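Local atomic coordinates of calmodulin, putative (Toxoplasma gondii, PDB entry 6TJ6), a protein that probably binds calcium ions through EF-hand motifs, as expected of a calmodulin-like protein related to myosin essential light chains. Residues V29-S34 with P54-W59; C35-T40 with S61-S66. One frame throughout, in Å; residues are numbered along the deposited sequence.

Along the chain the segments come in the order 29-34, 35-40, 54-59 and 61-66, so the two contacts alternate. Contact 1 joins helix 26-34 to the first half of helix 53-64. Contact 2 carries the same pairing onward, from the loop that follows helix 26-34 to the last turn of helix 53-64. Their centres lie about 9 Å apart on the same side of the chain's centre, and they touch directly, I32 CG2 lying 3.8 Å from V37 CB. P39 also packs near I32 and W59. Together they form adjoining, mainly apolar contacts in the N-terminal half, where strands 22-24 and 50-52 pair antiparallel, consistent with a paired EF-hand arrangement.

Contact 1 (V29-S34 with P54-W59); sequences VLAIRS and PDFEAW
I32 is the bump of this contact, and the rings of F56 and W59, one helical turn apart, form the hollow that receives it. The evidence is in how its branches divide. CD1 lies over one face of the W59 indole, 4.0 Å from the centroid of the six-membered ring and 16° off its normal, a CH-pi contact displaced toward the rim. CG2 meets the far end of the same ring, 3.7 Å from W59 CZ3. CG1 turns to the other wall and reaches the edge of the F56 ring, near its plane, at 3.9 Å from F56 CE1. The isoleucine thus meets the face of one ring and the edge of the other. A31 adds a smaller bump, its CB lying obliquely against the CE1-CZ side of the phenyl ring, 3.9 Å from F56 CZ.

Both rings leave their helix with CG anti to the backbone N (chi1 -177° for F56), and this extends them across a wide gap: the short helical axes stay 11.9 Å apart at their closest approach. The N-to-C directions of the two helical segments diverge by 41°. Even the nearest CA atoms, those of I32 and F56, are 8.8 Å apart, and the two rings, with I32 and A31, bridge the distance between the backbones. The contact buries 188 Å² and is wholly apolar.

Helix 26-34 lies in the EF-hand range 7-36, and helix 53-64 directly follows strand 50-52. D16 and E22, seen as calcium ligands in this protein, lie about 8 Å from A31 and about 9 Å from F56, side chain to side chain, although no calcium is bound to this chain in the model. Around the contact, F56 also packs on V8 of helix 7-15, both rings lean on M51 of strand 50-52, and W59 reaches L47 in the loop before that strand.

Contact 2 (C35-T40 with S61-S66); sequences CGVSPT and SKKLAS
V37 places one methyl against each of two neighbouring side chains of helix 53-64. With CG1 anti to its backbone N (chi1 175°), that branch faces K63, while CG2, beside the N, faces L64. The lysine runs past CG1 with a bend at chi2 (58°), which swings the chain beyond CG alongside the valine, and CG and CE both touch the one methyl: V37 CG1 is 3.7 Å from K63 CE and 3.8 Å from K63 CG. L64 brings its CD2 to 4.0 Å from V37 CG2.

Beyond CE the lysine changes character. Its ammonium forms a salt bridge with E43 OE2 and also donates to a water, K63 NZ to the water oxygen being 2.8 Å. That water passes a hydrogen to the loop backbone, 2.8 Å from its oxygen to S38 O. The aliphatic part of K63 therefore covers a buried valine while its charged end reaches helix 41-46.

The same glutamate accepts from T40 N through its other oxygen, and T40 caps the start of helix 41-46 with its side chain. The loop 35-40 spans from helix 26-34 to this cap. V37 and P39 turn back onto I32 of helix 26-34, and S38 N bonds Y67 OH, just beyond the end of helix 53-64.

Contact 1 (V29-S34 with P54-W59)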
loop_
_atom_site.group_PDB
_atom_site.type_symbol
_atom_site.label_atom_id
_atom_site.label_comp_id
_atom_site.label_asym_id
_atom_site.label_seq_id
_atom_site.Cartn_x
_atom_site.Cartn_y
_atom_site.Cartn_z
ATOM N N VAL A 29 -8.145 6.017 15.163
ATOM C CA VAL A 29 -7.614 7.308 15.592
ATOM C C VAL A 29 -6.277 7.571 14.917
ATOM O O VAL A 29 -6.048 8.652 14.356
ATOM C CB VAL A 29 -7.499 7.363 17.127
ATOM C CG1 VAL A 29 -6.792 8.636 17.557
ATOM C CG2 VAL A 29 -8.877 7.277 17.759
ATOM N N LEU A 30 -5.404 6.561 14.898
ATOM C CA LEU A 30 -4.103 6.718 14.258
ATOM C C LEU A 30 -4.263 7.164 12.812
ATOM O O LEU A 30 -3.688 8.181 12.399
ATOM C CB LEU A 30 -3.310 5.412 14.351
ATOM C CG LEU A 30 -2.358 5.304 15.547
ATOM C CD1 LEU A 30 -2.974 5.873 16.822
ATOM C CD2 LEU A 30 -1.940 3.858 15.761
ATOM N N ALA A 31 -5.092 6.449 12.043
ATOM C CA ALA A 31 -5.344 6.853 10.664
ATOM C C ALA A 31 -5.710 8.328 10.603
ATOM O O ALA A 31 -5.078 9.109 9.880
ATOM C CB ALA A 31 -6.452 5.993 10.052
ATOM N N ILE A 32 -6.677 8.740 11.427
ATOM C CA ILE A 32 -7.091 10.137 11.431
ATOM C C ILE A 32 -5.898 11.031 11.732
ATOM O O ILE A 32 -5.573 11.948 10.962
ATOM C CB ILE A 32 -8.240 10.354 12.431
ATOM C CG1 ILE A 32 -9.459 9.534 12.005
ATOM C CG2 ILE A 32 -8.595 11.825 12.529
ATOM C CD1 ILE A 32 -10.582 9.510 13.025
ATOM N N ARG A 33 -5.179 10.732 12.819
ATOM C CA ARG A 33 -4.055 11.580 13.187
ATOM C C ARG A 33 -2.967 11.552 12.128
ATOM O O ARG A 33 -2.233 12.535 11.971
ATOM C CB ARG A 33 -3.491 11.157 14.547
ATOM C CG ARG A 33 -4.452 11.380 15.703
ATOM C CD ARG A 33 -3.731 11.393 17.045
ATOM N NE ARG A 33 -4.624 11.784 18.134
ATOM C CZ ARG A 33 -4.888 11.032 19.197
ATOM N NH1 ARG A 33 -4.315 9.843 19.335
ATOM N NH2 ARG A 33 -5.722 11.475 20.128
ATOM N N SER A 34 -2.868 10.459 11.365
ATOM C CA SER A 34 -1.831 10.393 10.345
ATOM C C SER A 34 -2.051 11.417 9.240
ATOM O O SER A 34 -1.094 11.769 8.540
ATOM C CB SER A 34 -1.752 8.987 9.748
ATOM O OG SER A 34 -2.808 8.751 8.832
ATOM N N PRO A 54 -16.032 3.768 2.813
ATOM C CA PRO A 54 -17.019 4.857 2.701
ATOM C C PRO A 54 -17.168 5.657 3.984
ATOM O O PRO A 54 -17.178 6.897 3.946
ATOM C CB PRO A 54 -18.311 4.115 2.331
ATOM C CG PRO A 54 -17.841 2.883 1.635
ATOM C CD PRO A 54 -16.598 2.478 2.373
ATOM N N ASP A 55 -17.251 4.969 5.128
ATOM C CA ASP A 55 -17.357 5.650 6.416
ATOM C C ASP A 55 -16.163 6.566 6.657
ATOM O O ASP A 55 -16.330 7.726 7.052
ATOM C CB ASP A 55 -17.468 4.623 7.546
ATOM C CG ASP A 55 -18.494 3.550 7.261
ATOM O OD1 ASP A 55 -19.604 3.892 6.807
ATOM O OD2 ASP A 55 -18.185 2.359 7.488
ATOM N N PHE A 56 -14.949 6.054 6.433
ATOM C CA PHE A 56 -13.747 6.831 6.727
ATOM C C PHE A 56 -13.622 8.031 5.797
ATOM O O PHE A 56 -13.279 9.134 6.242
ATOM C CB PHE A 56 -12.510 5.937 6.623
ATOM C CG PHE A 56 -11.222 6.627 6.982
ATOM C CD1 PHE A 56 -10.934 6.941 8.305
ATOM C CD2 PHE A 56 -10.288 6.936 6.002
ATOM C CE1 PHE A 56 -9.747 7.566 8.649
ATOM C CE2 PHE A 56 -9.097 7.560 6.336
ATOM C CZ PHE A 56 -8.825 7.877 7.665
ATOM N N GLU A 57 -13.901 7.837 4.506
ATOM C CA GLU A 57 -13.807 8.948 3.568
ATOM C C GLU A 57 -14.847 10.014 3.887
ATOM O O GLU A 57 -14.552 11.210 3.814
ATOM C CB GLU A 57 -13.934 8.443 2.121
ATOM C CG GLU A 57 -15.341 8.377 1.533
ATOM C CD GLU A 57 -15.801 9.708 0.959
ATOM O OE1 GLU A 57 -14.940 10.511 0.542
ATOM O OE2 GLU A 57 -17.023 9.959 0.939
ATOM N N ALA A 58 -16.053 9.605 4.300
ATOM C CA ALA A 58 -17.070 10.586 4.668
ATOM C C ALA A 58 -16.680 11.341 5.935
ATOM O O ALA A 58 -16.792 12.575 5.990
ATOM C CB ALA A 58 -18.424 9.900 4.840
ATOM N N TRP A 59 -16.216 10.621 6.959
ATOM C CA TRP A 59 -15.792 11.273 8.194
ATOM C C TRP A 59 -14.692 12.289 7.922
ATOM O O TRP A 59 -14.767 13.440 8.373
ATOM C CB TRP A 59 -15.312 10.228 9.208
ATOM C CG TRP A 59 -15.204 10.760 10.610
ATOM C CD1 TRP A 59 -16.119 10.615 11.610
ATOM C CD2 TRP A 59 -14.122 11.524 11.164
ATOM N NE1 TRP A 59 -15.674 11.239 12.755
ATOM C CE2 TRP A 59 -14.451 11.804 12.506
ATOM C CE3 TRP A 59 -12.907 11.998 10.657
ATOM C CZ2 TRP A 59 -13.611 12.537 13.346
ATOM C CZ3 TRP A 59 -12.074 12.726 11.491
ATOM C CH2 TRP A 59 -12.430 12.987 12.821
#

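Contact 2 (C35-T40 with S61-S66)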
loop_
_atom_site.group_PDB
_atom_site.type_symbol
_atom_site.label_atom_id
_atom_site.label_comp_id
_atom_site.label_asym_id
_atom_site.label_seq_id
_atom_site.Cartn_x
_atom_site.Cartn_y
_atom_site.Cartn_z
ATOM N N CYS A 35 -3.276 11.914 9.077
ATOM C CA CYS A 35 -3.552 12.948 8.091
ATOM C C CYS A 35 -3.442 14.352 8.671
ATOM O O CYS A 35 -3.837 15.317 8.008
ATOM C CB CYS A 35 -4.937 12.731 7.480
ATOM S SG CYS A 35 -5.120 11.134 6.645
ATOM N N GLY A 36 -2.920 14.483 9.889
ATOM C CA GLY A 36 -2.752 15.773 10.522
ATOM C C GLY A 36 -3.960 16.300 11.261
ATOM O O GLY A 36 -4.004 17.497 11.565
ATOM N N VAL A 37 -4.942 15.454 11.562
ATOM C CA VAL A 37 -6.149 15.871 12.265
ATOM C C VAL A 37 -6.072 15.397 13.709
ATOM O O VAL A 37 -5.843 14.211 13.975
ATOM C CB VAL A 37 -7.412 15.327 11.574
ATOM C CG1 VAL A 37 -8.647 15.665 12.395
ATOM C CG2 VAL A 37 -7.531 15.899 10.168
ATOM N N SER A 38 -6.256 16.328 14.645
ATOM C CA SER A 38 -6.369 16.000 16.059
ATOM C C SER A 38 -7.835 16.055 16.466
ATOM O O SER A 38 -8.339 17.131 16.810
ATOM C CB SER A 38 -5.549 16.966 16.917
ATOM O OG SER A 38 -4.189 16.976 16.526
ATOM N N PRO A 39 -8.551 14.933 16.433
ATOM C CA PRO A 39 -9.969 14.964 16.805
ATOM C C PRO A 39 -10.153 15.321 18.271
ATOM O O PRO A 39 -9.317 15.009 19.122
ATOM C CB PRO A 39 -10.444 13.534 16.517
ATOM C CG PRO A 39 -9.207 12.703 16.606
ATOM C CD PRO A 39 -8.097 13.574 16.090
ATOM N N THR A 40 -11.260 16.001 18.553
ATOM C CA THR A 40 -11.600 16.340 19.922
ATOM C C THR A 40 -11.956 15.074 20.699
ATOM O O THR A 40 -12.304 14.049 20.107
ATOM C CB THR A 40 -12.767 17.324 19.955
ATOM O OG1 THR A 40 -13.957 16.673 19.491
ATOM C CG2 THR A 40 -12.473 18.533 19.075
ATOM N N SER A 61 -13.818 13.709 5.037
ATOM C CA SER A 61 -14.255 14.799 4.174
ATOM C C SER A 61 -15.047 15.838 4.956
ATOM O O SER A 61 -14.841 17.043 4.776
ATOM C CB SER A 61 -15.087 14.249 3.009
ATOM O OG SER A 61 -14.298 13.440 2.155
ATOM N N LYS A 62 -15.929 15.393 5.853
ATOM C CA LYS A 62 -16.686 16.348 6.654
ATOM C C LYS A 62 -15.805 17.040 7.687
ATOM O O LYS A 62 -16.039 18.210 8.014
ATOM C CB LYS A 62 -17.868 15.639 7.317
ATOM C CG LYS A 62 -18.885 15.111 6.310
ATOM C CD LYS A 62 -19.750 13.994 6.878
ATOM C CE LYS A 62 -20.870 14.533 7.747
ATOM N NZ LYS A 62 -21.753 13.433 8.229
ATOM N N LYS A 63 -14.781 16.348 8.198
ATOM C CA LYS A 63 -13.870 16.974 9.154
ATOM C C LYS A 63 -13.008 18.038 8.482
ATOM O O LYS A 63 -12.920 19.173 8.964
ATOM C CB LYS A 63 -12.992 15.909 9.818
ATOM C CG LYS A 63 -11.993 16.454 10.823
ATOM C CD LYS A 63 -12.691 17.214 11.937
ATOM C CE LYS A 63 -11.730 17.533 13.062
ATOM N NZ LYS A 63 -12.364 18.317 14.153
ATOM N N LEU A 64 -12.357 17.684 7.372
ATOM C CA LEU A 64 -11.483 18.617 6.671
ATOM C C LEU A 64 -12.228 19.835 6.144
ATOM O O LEU A 64 -11.605 20.875 5.902
ATOM C CB LEU A 64 -10.779 17.896 5.522
ATOM C CG LEU A 64 -9.757 16.844 5.956
ATOM C CD1 LEU A 64 -9.222 16.064 4.764
ATOM C CD2 LEU A 64 -8.624 17.510 6.715
ATOM N N ALA A 65 -13.545 19.728 5.957
ATOM C CA ALA A 65 -14.330 20.871 5.512
ATOM C C ALA A 65 -14.365 21.986 6.547
ATOM O O ALA A 65 -14.691 23.126 6.203
ATOM C CB ALA A 65 -15.753 20.426 5.174
ATOM N N SER A 66 -14.041 21.687 7.804
ATOM C CA SER A 66 -14.021 22.687 8.863
ATOM C C SER A 66 -12.697 22.735 9.612
ATOM O O SER A 66 -12.582 23.484 10.590
ATOM C CB SER A 66 -15.160 22.429 9.858
ATOM O OG SER A 66 -14.939 21.226 10.576
HETATM O O HOH W 1 -10.692 18.508 16.381
#